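Local coordinates for erythrocyte membrane protein 1 (Plasmodium falciparum, PDB 2XU0) that probably binds receptors on the host cell surface, being the N-terminal segment and first Duffy-binding-like domain of a rosetting PfEMP1 adhesin, at residues 128-133 against 388-393; 326-331 against 443-448; 332-337 against 465-470; 452-455 against 459-462. The protein carries 10 engineered substitutions. All blocks are in the same frame, centred on the assembly; numbering follows the deposited sequence. Where two conformers were deposited one is given.

Contact 1: 128-133 against 388-393; sequences AACAPP and LEEFYK. Engineered in segment 128-133: A128 (natural residue Thr).
The flat group that joins these segments is the carbonyl of K393, met from above its plane by the backbone N of A128. This N-H points almost straight at K393 O, 2.8 Å from A128 N with an N-H...O angle of 170°, but lies 46° out of the carbonyl plane rather than on a lone pair. Beside the bond, the methyl of A128, an engineered residue, rests against the first side-chain carbon of K393, CB to CB at 4.1 Å.

Further along the loop, SG of C130 lies anti to its own carbonyl carbon (chi1 -69°), which brings the sulfur alongside the helix, 4.1 Å from E390 O. The same sulfur is bonded to C113, while E390 turns its carboxylate to W319 and K387. N121, a magnesium ligand, touches A128 and accepts a hydrogen bond from A129 N. Chemically, one nearly linear, neutral backbone bond with van der Waals contacts at its side ties a loop of the Duffy binding region to helix 371-407 in the C-terminal subdomain of the Duffy-binding-like domain, and the carboxylate of E390 is held outside the contact.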
loop_
_atom_site.group_PDB
_atom_site.type_symbol
_atom_site.label_atom_id
_atom_site.label_comp_id
_atom_site.label_asym_id
_atom_site.label_seq_id
_atom_site.Cartn_x
_atom_site.Cartn_y
_atom_site.Cartn_z
ATOM N N ALA A 128 -12.163 9.806 4.460
ATOM C CA ALA A 128 -11.960 9.240 3.121
ATOM C C ALA A 128 -10.879 8.188 3.041
ATOM O O ALA A 128 -9.874 8.266 3.745
ATOM C CB ALA A 128 -11.639 10.364 2.134
ATOM N N ALA A 129 -11.065 7.220 2.146
ATOM C CA ALA A 129 -10.033 6.207 1.874
ATOM C C ALA A 129 -9.134 6.816 0.759
ATOM O O ALA A 129 -9.625 7.638 -0.037
ATOM C CB ALA A 129 -10.680 4.920 1.395
ATOM N N CYS A 130 -7.815 6.501 0.764
ATOM C CA CYS A 130 -6.855 7.024 -0.228
ATOM C C CYS A 130 -6.346 5.905 -1.078
ATOM O O CYS A 130 -5.601 5.072 -0.584
ATOM C CB CYS A 130 -5.702 7.795 0.430
ATOM S SG CYS A 130 -6.196 9.377 1.178
ATOM N N ALA A 131 -6.721 5.885 -2.349
ATOM C CA ALA A 131 -6.219 4.866 -3.283
ATOM C C ALA A 131 -4.762 5.204 -3.564
ATOM O O ALA A 131 -4.484 6.334 -3.952
ATOM C CB ALA A 131 -7.035 4.846 -4.571
ATOM N N PRO A 132 -3.812 4.289 -3.235
ATOM C CA PRO A 132 -2.392 4.595 -3.469
ATOM C C PRO A 132 -2.049 4.589 -4.959
ATOM O O PRO A 132 -2.738 3.931 -5.740
ATOM C CB PRO A 132 -1.657 3.480 -2.713
ATOM C CG PRO A 132 -2.588 2.372 -2.655
ATOM C CD PRO A 132 -3.990 2.901 -2.769
ATOM N N PRO A 133 -1.004 5.316 -5.380
ATOM C CA PRO A 133 -0.629 5.300 -6.822
ATOM C C PRO A 133 -0.385 3.899 -7.393
ATOM O O PRO A 133 -0.752 3.658 -8.543
ATOM C CB PRO A 133 0.607 6.227 -6.894
ATOM C CG PRO A 133 1.038 6.409 -5.523
ATOM C CD PRO A 133 -0.111 6.194 -4.598
ATOM N N LEU A 388 -0.519 15.878 5.223
ATOM C CA LEU A 388 -1.254 16.098 6.461
ATOM C C LEU A 388 -2.747 15.953 6.208
ATOM O O LEU A 388 -3.422 15.354 7.041
ATOM C CB LEU A 388 -0.947 17.481 7.079
ATOM C CG LEU A 388 -1.711 17.862 8.393
ATOM C CD1 LEU A 388 -1.480 16.830 9.527
ATOM C CD2 LEU A 388 -1.362 19.267 8.867
ATOM N N GLU A 389 -3.274 16.539 5.102
ATOM C CA GLU A 389 -4.702 16.476 4.809
ATOM C C GLU A 389 -5.131 15.036 4.543
ATOM O O GLU A 389 -6.110 14.578 5.122
ATOM C CB GLU A 389 -5.113 17.437 3.679
ATOM C CG GLU A 389 -6.563 17.292 3.253
ATOM C CD GLU A 389 -7.008 18.411 2.329
ATOM O OE1 GLU A 389 -7.195 18.140 1.122
ATOM O OE2 GLU A 389 -7.114 19.569 2.798
ATOM N N GLU A 390 -4.376 14.326 3.699
ATOM C CA GLU A 390 -4.577 12.910 3.405
ATOM C C GLU A 390 -4.620 12.101 4.685
ATOM O O GLU A 390 -5.422 11.175 4.791
ATOM C CB GLU A 390 -3.444 12.408 2.501
ATOM C CG GLU A 390 -3.546 12.936 1.077
ATOM C CD GLU A 390 -2.427 12.497 0.152
ATOM O OE1 GLU A 390 -1.550 11.730 0.600
ATOM O OE2 GLU A 390 -2.361 13.019 -0.981
ATOM N N PHE A 391 -3.727 12.425 5.633
ATOM C CA PHE A 391 -3.620 11.795 6.937
ATOM C C PHE A 391 -4.903 11.986 7.766
ATOM O O PHE A 391 -5.467 10.998 8.251
ATOM C CB PHE A 391 -2.389 12.340 7.715
ATOM C CG PHE A 391 -2.414 11.851 9.145
ATOM C CD1 PHE A 391 -2.082 10.528 9.450
ATOM C CD2 PHE A 391 -2.888 12.665 10.164
ATOM C CE1 PHE A 391 -2.202 10.044 10.755
ATOM C CE2 PHE A 391 -3.006 12.180 11.467
ATOM C CZ PHE A 391 -2.665 10.871 11.750
ATOM N N TYR A 392 -5.391 13.242 7.902
ATOM C CA TYR A 392 -6.619 13.498 8.688
ATOM C C TYR A 392 -7.823 12.804 8.065
ATOM O O TYR A 392 -8.663 12.278 8.797
ATOM C CB TYR A 392 -6.920 15.007 8.818
ATOM C CG TYR A 392 -6.000 15.788 9.734
ATOM C CD1 TYR A 392 -5.680 15.313 11.004
ATOM C CD2 TYR A 392 -5.610 17.091 9.412
ATOM C CE1 TYR A 392 -4.943 16.084 11.905
ATOM C CE2 TYR A 392 -4.835 17.853 10.287
ATOM C CZ TYR A 392 -4.501 17.344 11.528
ATOM O OH TYR A 392 -3.698 18.073 12.355
ATOM N N LYS A 393 -7.876 12.747 6.718
ATOM C CA LYS A 393 -8.994 12.111 6.001
ATOM C C LYS A 393 -9.073 10.630 6.295
ATOM O O LYS A 393 -10.163 10.102 6.423
ATOM C CB LYS A 393 -8.870 12.314 4.502
ATOM C CG LYS A 393 -9.184 13.734 4.031
ATOM C CD LYS A 393 -9.030 13.770 2.559
ATOM C CE LYS A 393 -9.981 14.743 1.918
ATOM N NZ LYS A 393 -9.250 15.941 1.434
#

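Contact 2: 326-331 against 443-448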
loop_
_atom_site.group_PDB
_atom_site.type_symbol
_atom_site.label_atom_id
_atom_site.label_comp_id
_atom_site.label_asym_id
_atom_site.label_seq_id
_atom_site.Cartn_x
_atom_site.Cartn_y
_atom_site.Cartn_z
ATOM N N ILE A 326 9.165 8.405 1.152
ATOM C CA ILE A 326 9.254 9.625 0.346
ATOM C C ILE A 326 9.743 10.833 1.150
ATOM O O ILE A 326 10.519 11.625 0.613
ATOM C CB ILE A 326 7.950 9.905 -0.485
ATOM C CG1 ILE A 326 7.613 8.757 -1.493
ATOM C CG2 ILE A 326 7.961 11.255 -1.187
ATOM C CD1 ILE A 326 8.766 8.341 -2.387
ATOM N N LYS A 327 9.298 10.985 2.408
ATOM C CA LYS A 327 9.727 12.076 3.283
ATOM C C LYS A 327 11.260 12.094 3.422
ATOM O O LYS A 327 11.863 13.173 3.378
ATOM C CB LYS A 327 9.053 11.996 4.671
ATOM C CG LYS A 327 9.400 13.164 5.597
ATOM C CD LYS A 327 8.728 13.022 6.968
ATOM C CE LYS A 327 9.124 14.169 7.853
ATOM N NZ LYS A 327 8.471 14.112 9.186
ATOM N N LYS A 328 11.883 10.907 3.580
ATOM C CA LYS A 328 13.342 10.802 3.677
ATOM C C LYS A 328 14.011 11.322 2.396
ATOM O O LYS A 328 14.961 12.106 2.489
ATOM C CB LYS A 328 13.789 9.368 3.999
ATOM C CG LYS A 328 13.726 9.060 5.483
ATOM C CD LYS A 328 14.041 7.600 5.747
ATOM C CE LYS A 328 13.456 7.133 7.053
ATOM N NZ LYS A 328 12.966 5.735 6.960
ATOM N N ILE A 329 13.458 10.968 1.220
ATOM C CA ILE A 329 13.970 11.450 -0.062
ATOM C C ILE A 329 13.865 12.983 -0.167
ATOM O O ILE A 329 14.822 13.646 -0.601
ATOM C CB ILE A 329 13.249 10.756 -1.229
ATOM C CG1 ILE A 329 13.620 9.247 -1.299
ATOM C CG2 ILE A 329 13.517 11.495 -2.570
ATOM C CD1 ILE A 329 12.681 8.413 -2.184
ATOM N N LYS A 330 12.714 13.539 0.246
ATOM C CA LYS A 330 12.464 14.973 0.167
ATOM C C LYS A 330 13.305 15.765 1.146
ATOM O O LYS A 330 13.792 16.818 0.762
ATOM C CB LYS A 330 10.971 15.295 0.293
ATOM C CG LYS A 330 10.168 14.640 -0.786
ATOM C CD LYS A 330 8.827 15.278 -0.982
ATOM C CE LYS A 330 8.161 14.653 -2.183
ATOM N NZ LYS A 330 8.293 15.481 -3.406
ATOM N N ILE A 331 13.525 15.257 2.376
ATOM C CA ILE A 331 14.358 15.932 3.385
ATOM C C ILE A 331 15.810 16.079 2.888
ATOM O O ILE A 331 16.416 17.134 3.079
ATOM C CB ILE A 331 14.264 15.245 4.772
ATOM C CG1 ILE A 331 12.887 15.460 5.439
ATOM C CG2 ILE A 331 15.442 15.614 5.719
ATOM C CD1 ILE A 331 12.591 16.833 5.924
ATOM N N HIS A 443 9.445 3.522 11.345
ATOM C CA HIS A 443 10.173 3.343 12.603
ATOM C C HIS A 443 11.666 3.647 12.513
ATOM O O HIS A 443 12.278 4.000 13.519
ATOM C CB HIS A 443 9.930 1.944 13.165
ATOM C CG HIS A 443 10.160 1.823 14.636
ATOM N ND1 HIS A 443 11.058 0.901 15.150
ATOM C CD2 HIS A 443 9.578 2.485 15.664
ATOM C CE1 HIS A 443 11.002 1.041 16.467
ATOM N NE2 HIS A 443 10.122 1.977 16.823
ATOM N N ASP A 444 12.230 3.533 11.300
ATOM C CA ASP A 444 13.630 3.758 10.968
ATOM C C ASP A 444 14.105 5.244 10.970
ATOM O O ASP A 444 14.360 5.836 9.918
ATOM C CB ASP A 444 14.006 2.999 9.675
ATOM C CG ASP A 444 15.488 2.950 9.325
ATOM O OD1 ASP A 444 15.808 2.799 8.121
ATOM O OD2 ASP A 444 16.331 3.058 10.257
ATOM N N ASN A 445 14.260 5.808 12.174
ATOM C CA ASN A 445 14.788 7.147 12.451
ATOM C C ASN A 445 15.388 7.068 13.834
ATOM O O ASN A 445 14.644 6.956 14.813
ATOM C CB ASN A 445 13.703 8.236 12.389
ATOM C CG ASN A 445 13.518 8.914 11.045
ATOM O OD1 ASN A 445 12.395 9.241 10.652
ATOM N ND2 ASN A 445 14.607 9.195 10.330
ATOM N N LYS A 446 16.734 7.043 13.913
ATOM C CA LYS A 446 17.489 6.923 15.173
ATOM C C LYS A 446 17.593 8.263 15.926
ATOM O O LYS A 446 17.912 8.282 17.123
ATOM C CB LYS A 446 18.886 6.311 14.925
ATOM C CG LYS A 446 18.864 4.920 14.278
ATOM C CD LYS A 446 20.221 4.228 14.368
ATOM C CE LYS A 446 20.425 3.192 13.288
ATOM N NZ LYS A 446 20.913 3.803 12.024
ATOM N N ASP A 447 17.293 9.373 15.213
ATOM C CA ASP A 447 17.310 10.761 15.677
ATOM C C ASP A 447 16.004 11.093 16.414
ATOM O O ASP A 447 14.925 10.998 15.818
ATOM C CB ASP A 447 17.513 11.718 14.480
ATOM C CG ASP A 447 18.170 11.081 13.261
ATOM O OD1 ASP A 447 19.414 10.932 13.265
ATOM O OD2 ASP A 447 17.436 10.706 12.315
ATOM N N GLU A 448 16.109 11.475 17.711
ATOM C CA GLU A 448 14.969 11.803 18.590
ATOM C C GLU A 448 14.068 12.942 18.104
ATOM O O GLU A 448 12.860 12.910 18.356
ATOM C CB GLU A 448 15.397 12.019 20.065
ATOM C CG GLU A 448 16.324 13.204 20.329
ATOM C CD GLU A 448 16.420 13.675 21.770
ATOM O OE1 GLU A 448 16.642 12.833 22.672
ATOM O OE2 GLU A 448 16.312 14.904 21.991
#
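K328 reaches from helix 311-338 to the loop at D444, where its ammonium group makes a weak hydrogen bond to the backbone, K328 NZ to D444 O at 3.3 Å. The firmer partner of this ammonium is the carbonyl of H441, just ahead of the loop, so the nitrogen is shared between two backbone oxygens. The carboxylate of D444 stands further off: K328 NZ and D444 OD1 are 4.2 Å apart, beyond a salt bridge, though the opposite charge probably still favours the lysine's position.

The backbone of the loop is bent here into an inverse gamma turn centred on D444, closed by N445 N to H443 O at 3.0 Å. The aspartate side chain crosses the lysine at about a right angle.

Outward from the polar end the packing is thin. K328 CE also lies 3.3 Å from D444 O, and the N445 side chain runs antiparallel to that of K328. The lysine chain is extended until a bend at its last torsion (chi4 143°) swings the ammonium round to the carbonyls. With alpha carbons no nearer than 9.6 Å, for K328 and N445, the lysine spans most of the gap itself. C324, one helical turn before K328, is disulfide-bonded to C442, next to H441. A single lysine thus spans from the long helix to a surface loop, beside a disulfide joining the same parts of the C-terminal subdomain of the Duffy-binding-like domain.

Contact 3: 332-337 against 465-470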
loop_
_atom_site.group_PDB
_atom_site.type_symbol
_atom_site.label_atom_id
_atom_site.label_comp_id
_atom_site.label_asym_id
_atom_site.label_seq_id
_atom_site.Cartn_x
_atom_site.Cartn_y
_atom_site.Cartn_z
ATOM N N ASP A 332 16.339 15.015 2.245
ATOM C CA ASP A 332 17.683 14.965 1.661
ATOM C C ASP A 332 17.889 16.023 0.579
ATOM O O ASP A 332 18.949 16.655 0.557
ATOM C CB ASP A 332 18.013 13.552 1.145
ATOM C CG ASP A 332 18.268 12.542 2.250
ATOM O OD1 ASP A 332 18.105 11.327 1.991
ATOM O OD2 ASP A 332 18.633 12.965 3.378
ATOM N N LYS A 333 16.859 16.260 -0.266
ATOM C CA LYS A 333 16.905 17.284 -1.311
ATOM C C LYS A 333 16.858 18.676 -0.693
ATOM O O LYS A 333 17.515 19.599 -1.192
ATOM C CB LYS A 333 15.774 17.088 -2.337
ATOM C CG LYS A 333 16.227 17.205 -3.787
ATOM C CD LYS A 333 16.273 18.656 -4.279
ATOM C CE LYS A 333 16.803 18.792 -5.689
ATOM N NZ LYS A 333 18.286 18.737 -5.737
ATOM N N VAL A 334 16.098 18.832 0.406
ATOM C CA VAL A 334 16.019 20.104 1.137
ATOM C C VAL A 334 17.383 20.376 1.799
ATOM O O VAL A 334 17.908 21.492 1.688
ATOM C CB VAL A 334 14.849 20.119 2.159
ATOM C CG1 VAL A 334 15.002 21.243 3.178
ATOM C CG2 VAL A 334 13.505 20.207 1.440
ATOM N N LYS A 335 17.975 19.336 2.409
ATOM C CA LYS A 335 19.272 19.457 3.049
ATOM C C LYS A 335 20.358 19.908 2.049
ATOM O O LYS A 335 21.107 20.827 2.377
ATOM C CB LYS A 335 19.679 18.166 3.793
ATOM C CG LYS A 335 20.824 18.409 4.770
ATOM C CD LYS A 335 21.345 17.163 5.451
ATOM C CE LYS A 335 22.404 17.571 6.455
ATOM N NZ LYS A 335 22.779 16.469 7.385
ATOM N N LYS A 336 20.416 19.325 0.832
ATOM C CA LYS A 336 21.432 19.740 -0.152
ATOM C C LYS A 336 21.340 21.207 -0.598
ATOM O O LYS A 336 22.363 21.793 -0.939
ATOM C CB LYS A 336 21.597 18.752 -1.321
ATOM C CG LYS A 336 20.552 18.846 -2.426
ATOM C CD LYS A 336 20.896 17.944 -3.617
ATOM C CE LYS A 336 21.772 18.601 -4.662
ATOM N NZ LYS A 336 22.049 17.682 -5.798
ATOM N N GLU A 337 20.139 21.810 -0.529
ATOM C CA GLU A 337 19.915 23.213 -0.866
ATOM C C GLU A 337 19.995 24.146 0.359
ATOM O O GLU A 337 20.044 25.361 0.170
ATOM C CB GLU A 337 18.541 23.398 -1.556
ATOM C CG GLU A 337 18.321 22.527 -2.788
ATOM C CD GLU A 337 19.373 22.624 -3.878
ATOM O OE1 GLU A 337 19.687 23.758 -4.308
ATOM O OE2 GLU A 337 19.874 21.560 -4.307
ATOM N N GLU A 465 13.804 20.771 9.616
ATOM C CA GLU A 465 14.719 21.481 10.522
ATOM C C GLU A 465 15.664 22.417 9.741
ATOM O O GLU A 465 16.055 23.450 10.262
ATOM C CB GLU A 465 15.524 20.500 11.405
ATOM C CG GLU A 465 16.554 19.649 10.670
ATOM C CD GLU A 465 17.585 18.969 11.552
ATOM O OE1 GLU A 465 18.262 19.668 12.343
ATOM O OE2 GLU A 465 17.745 17.735 11.420
ATOM N N TYR A 466 16.005 22.049 8.495
ATOM C CA TYR A 466 16.879 22.810 7.593
ATOM C C TYR A 466 16.238 24.102 7.096
ATOM O O TYR A 466 16.934 24.960 6.567
ATOM C CB TYR A 466 17.358 21.921 6.426
ATOM C CG TYR A 466 18.007 20.646 6.918
ATOM C CD1 TYR A 466 19.155 20.685 7.709
ATOM C CD2 TYR A 466 17.424 19.405 6.676
ATOM C CE1 TYR A 466 19.713 19.521 8.237
ATOM C CE2 TYR A 466 17.982 18.231 7.185
ATOM C CZ TYR A 466 19.126 18.295 7.970
ATOM O OH TYR A 466 19.702 17.147 8.461
ATOM N N CYS A 467 14.924 24.244 7.302
ATOM C CA CYS A 467 14.088 25.374 6.880
ATOM C C CYS A 467 13.802 26.360 7.991
ATOM O O CYS A 467 13.209 27.410 7.718
ATOM C CB CYS A 467 12.792 24.867 6.248
ATOM S SG CYS A 467 13.058 23.815 4.808
ATOM N N LYS A 468 14.195 26.039 9.248
ATOM C CA LYS A 468 13.938 26.947 10.378
ATOM C C LYS A 468 14.614 28.301 10.148
ATOM O O LYS A 468 15.550 28.388 9.334
ATOM C CB LYS A 468 14.406 26.341 11.717
ATOM C CG LYS A 468 13.553 25.171 12.186
ATOM C CD LYS A 468 14.111 24.549 13.457
ATOM C CE LYS A 468 13.130 23.618 14.129
ATOM N NZ LYS A 468 12.992 22.317 13.414
ATOM N N THR A 469 14.116 29.361 10.837
ATOM C CA THR A 469 14.705 30.705 10.756
ATOM C C THR A 469 16.130 30.600 11.310
ATOM O O THR A 469 16.377 29.748 12.162
ATOM C CB THR A 469 13.882 31.733 11.567
ATOM O OG1 THR A 469 13.806 31.326 12.936
ATOM C CG2 THR A 469 12.489 31.958 11.006
ATOM N N CYS A 470 17.066 31.433 10.821
ATOM C CA CYS A 470 18.461 31.427 11.293
ATOM C C CYS A 470 18.553 31.410 12.813
ATOM O O CYS A 470 17.855 32.217 13.438
ATOM C CB CYS A 470 19.225 32.635 10.753
ATOM S SG CYS A 470 19.701 32.502 9.022
#
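K335 lies over the ring of Y466 in a CH-pi contact that joins the last turns of helix 311-338, in the C-terminal subdomain of the Duffy-binding-like domain, to the 3-10 turn 465-467. K335 CG is 3.7 Å from the ring centroid and only 12° off the ring normal. The lysine leaves the helix with CG anti to the backbone N (chi1 -164°) and stays extended, so its methylenes follow the ring from the centre out to the hydroxyl. The opposite face carries E465 CG, 3.8 Å above the plane, which leaves the phenol sandwiched between the aliphatic parts of a lysine and a glutamate.

The closely packed, buried side is formed by V334. Its CG1 branch approaches C467 SG to 3.6 Å and reaches Y466 CB at 4.1 Å. That sulfur is bonded to C377 of helix 371-407, whose residues Q376 and Y380 also touch V334; the valine is thus packed next to a disulfide tying turn and helix together.

Toward solvent the contact is looser. K335 is exposed, and K335 NZ is 6.6 Å from E465 OE2. At the outer rim of the ring, a weak hydrogen bond runs from K335 NZ to Y466 OH, 3.3 Å long.

Contact 4: 452-455 against 459-462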
loop_
_atom_site.group_PDB
_atom_site.type_symbol
_atom_site.label_atom_id
_atom_site.label_comp_id
_atom_site.label_asym_id
_atom_site.label_seq_id
_atom_site.Cartn_x
_atom_site.Cartn_y
_atom_site.Cartn_z
ATOM N N ILE A 452 9.030 9.731 13.557
ATOM C CA ILE A 452 7.660 9.727 13.065
ATOM C C ILE A 452 6.725 9.349 14.204
ATOM O O ILE A 452 6.946 8.328 14.861
ATOM C CB ILE A 452 7.514 8.759 11.862
ATOM C CG1 ILE A 452 8.401 9.184 10.641
ATOM C CG2 ILE A 452 6.053 8.555 11.491
ATOM C CD1 ILE A 452 8.007 10.492 9.853
ATOM N N ASP A 453 5.693 10.188 14.451
ATOM C CA ASP A 453 4.667 9.941 15.467
ATOM C C ASP A 453 3.365 10.508 14.965
ATOM O O ASP A 453 3.122 11.726 15.067
ATOM C CB ASP A 453 5.054 10.482 16.856
ATOM C CG ASP A 453 4.094 10.110 17.993
ATOM O OD1 ASP A 453 3.102 9.398 17.735
ATOM O OD2 ASP A 453 4.351 10.509 19.137
ATOM N N PHE A 454 2.528 9.618 14.407
ATOM C CA PHE A 454 1.218 9.943 13.854
ATOM C C PHE A 454 0.239 10.451 14.915
ATOM O O PHE A 454 -0.753 11.103 14.558
ATOM C CB PHE A 454 0.659 8.815 12.986
ATOM C CG PHE A 454 1.486 8.613 11.722
ATOM C CD1 PHE A 454 1.525 9.594 10.728
ATOM C CD2 PHE A 454 2.232 7.452 11.536
ATOM C CE1 PHE A 454 2.289 9.409 9.560
ATOM C CE2 PHE A 454 3.015 7.275 10.391
ATOM C CZ PHE A 454 3.034 8.249 9.406
ATOM N N ASN A 455 0.538 10.170 16.216
ATOM C CA ASN A 455 -0.240 10.668 17.349
ATOM C C ASN A 455 0.168 12.117 17.697
ATOM O O ASN A 455 -0.452 12.726 18.544
ATOM C CB ASN A 455 -0.108 9.748 18.573
ATOM C CG ASN A 455 -0.808 8.433 18.425
ATOM O OD1 ASN A 455 -0.238 7.351 18.644
ATOM N ND2 ASN A 455 -2.039 8.482 17.996
ATOM N N LYS A 459 4.379 17.502 14.989
ATOM C CA LYS A 459 5.792 17.094 14.887
ATOM C C LYS A 459 6.066 16.293 13.603
ATOM O O LYS A 459 7.095 16.496 12.958
ATOM C CB LYS A 459 6.223 16.267 16.120
ATOM C CG LYS A 459 5.753 16.835 17.468
ATOM C CD LYS A 459 6.800 17.720 18.153
ATOM C CE LYS A 459 6.452 18.015 19.596
ATOM N NZ LYS A 459 6.564 16.809 20.466
ATOM N N THR A 460 5.141 15.408 13.214
ATOM C CA THR A 460 5.329 14.584 12.025
ATOM C C THR A 460 5.162 15.333 10.723
ATOM O O THR A 460 5.794 14.977 9.735
ATOM C CB THR A 460 4.447 13.346 12.109
ATOM O OG1 THR A 460 4.661 12.772 13.395
ATOM C CG2 THR A 460 4.750 12.320 11.005
ATOM N N PHE A 461 4.268 16.318 10.696
ATOM C CA PHE A 461 4.019 17.057 9.477
ATOM C C PHE A 461 4.464 18.516 9.649
ATOM O O PHE A 461 3.732 19.437 9.327
ATOM C CB PHE A 461 2.544 16.909 9.021
ATOM C CG PHE A 461 2.062 15.487 8.851
ATOM C CD1 PHE A 461 2.156 14.846 7.621
ATOM C CD2 PHE A 461 1.516 14.786 9.925
ATOM C CE1 PHE A 461 1.667 13.546 7.454
ATOM C CE2 PHE A 461 1.019 13.491 9.758
ATOM C CZ PHE A 461 1.106 12.876 8.530
ATOM N N SER A 462 5.666 18.716 10.187
ATOM C CA SER A 462 6.239 20.046 10.412
ATOM C C SER A 462 7.140 20.430 9.247
ATOM O O SER A 462 7.443 19.597 8.399
ATOM C CB SER A 462 7.081 20.020 11.686
ATOM O OG SER A 462 8.119 19.054 11.593
#
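T460 OG1 donates a short hydrogen bond to D453 O, 2.5 Å away, across the turn that leads into helix 457-460, and has a weak one with K456 O. Toward D453 the hydroxyl stands 67° out of the carbonyl plane, over the face of the carbonyl and not on a lone pair. D453 N is also near, 3.0 Å from T460 OG1. N455 N donates to D453 OD1 at 3.1 Å, forming an Asx turn, and the same oxygen accepts from N437.

The threonine's other branch is apolar. With OG1 beside the backbone N (chi1 -49°), CG2 is left anti to that nitrogen and faces I452, whose CD1 it meets at 3.9 Å. T460 CG2 also lies off-centre over one face of the next residue's ring, F461. The two phenylalanine side chains cross at about a right angle, F461 CZ coming to the edge of the F454 ring in its plane, 3.8 Å from F454 CE1.

Around this buried turn, F454 packs on L433 and L436 of helix 429-437 and on F323 of helix 311-338. F461 reaches W319 on that helix and I384 on helix 371-407, so the turn packs against all three helices.

Contacts 2 and 3 follow one another along helix 311-338, with centres 14 Å apart, and meet where I331 CG2 packs on Y466 CE2 at 3.9 Å. Contact 4 touches both contact 2 and contact 1: K327 NZ of contact 2 hydrogen-bonds to T460 O at 2.9 Å, while F391 CB of contact 1 lies 3.6 Å from F461 CZ. Contacts 1 and 3 are the extremes of the set, about 26 Å between centres. Only contact 1 approaches the bound ligands, the side chain of A128 being about 7 Å from the proline and about 9 Å from the magnesium ion; the other three lie away from those sites.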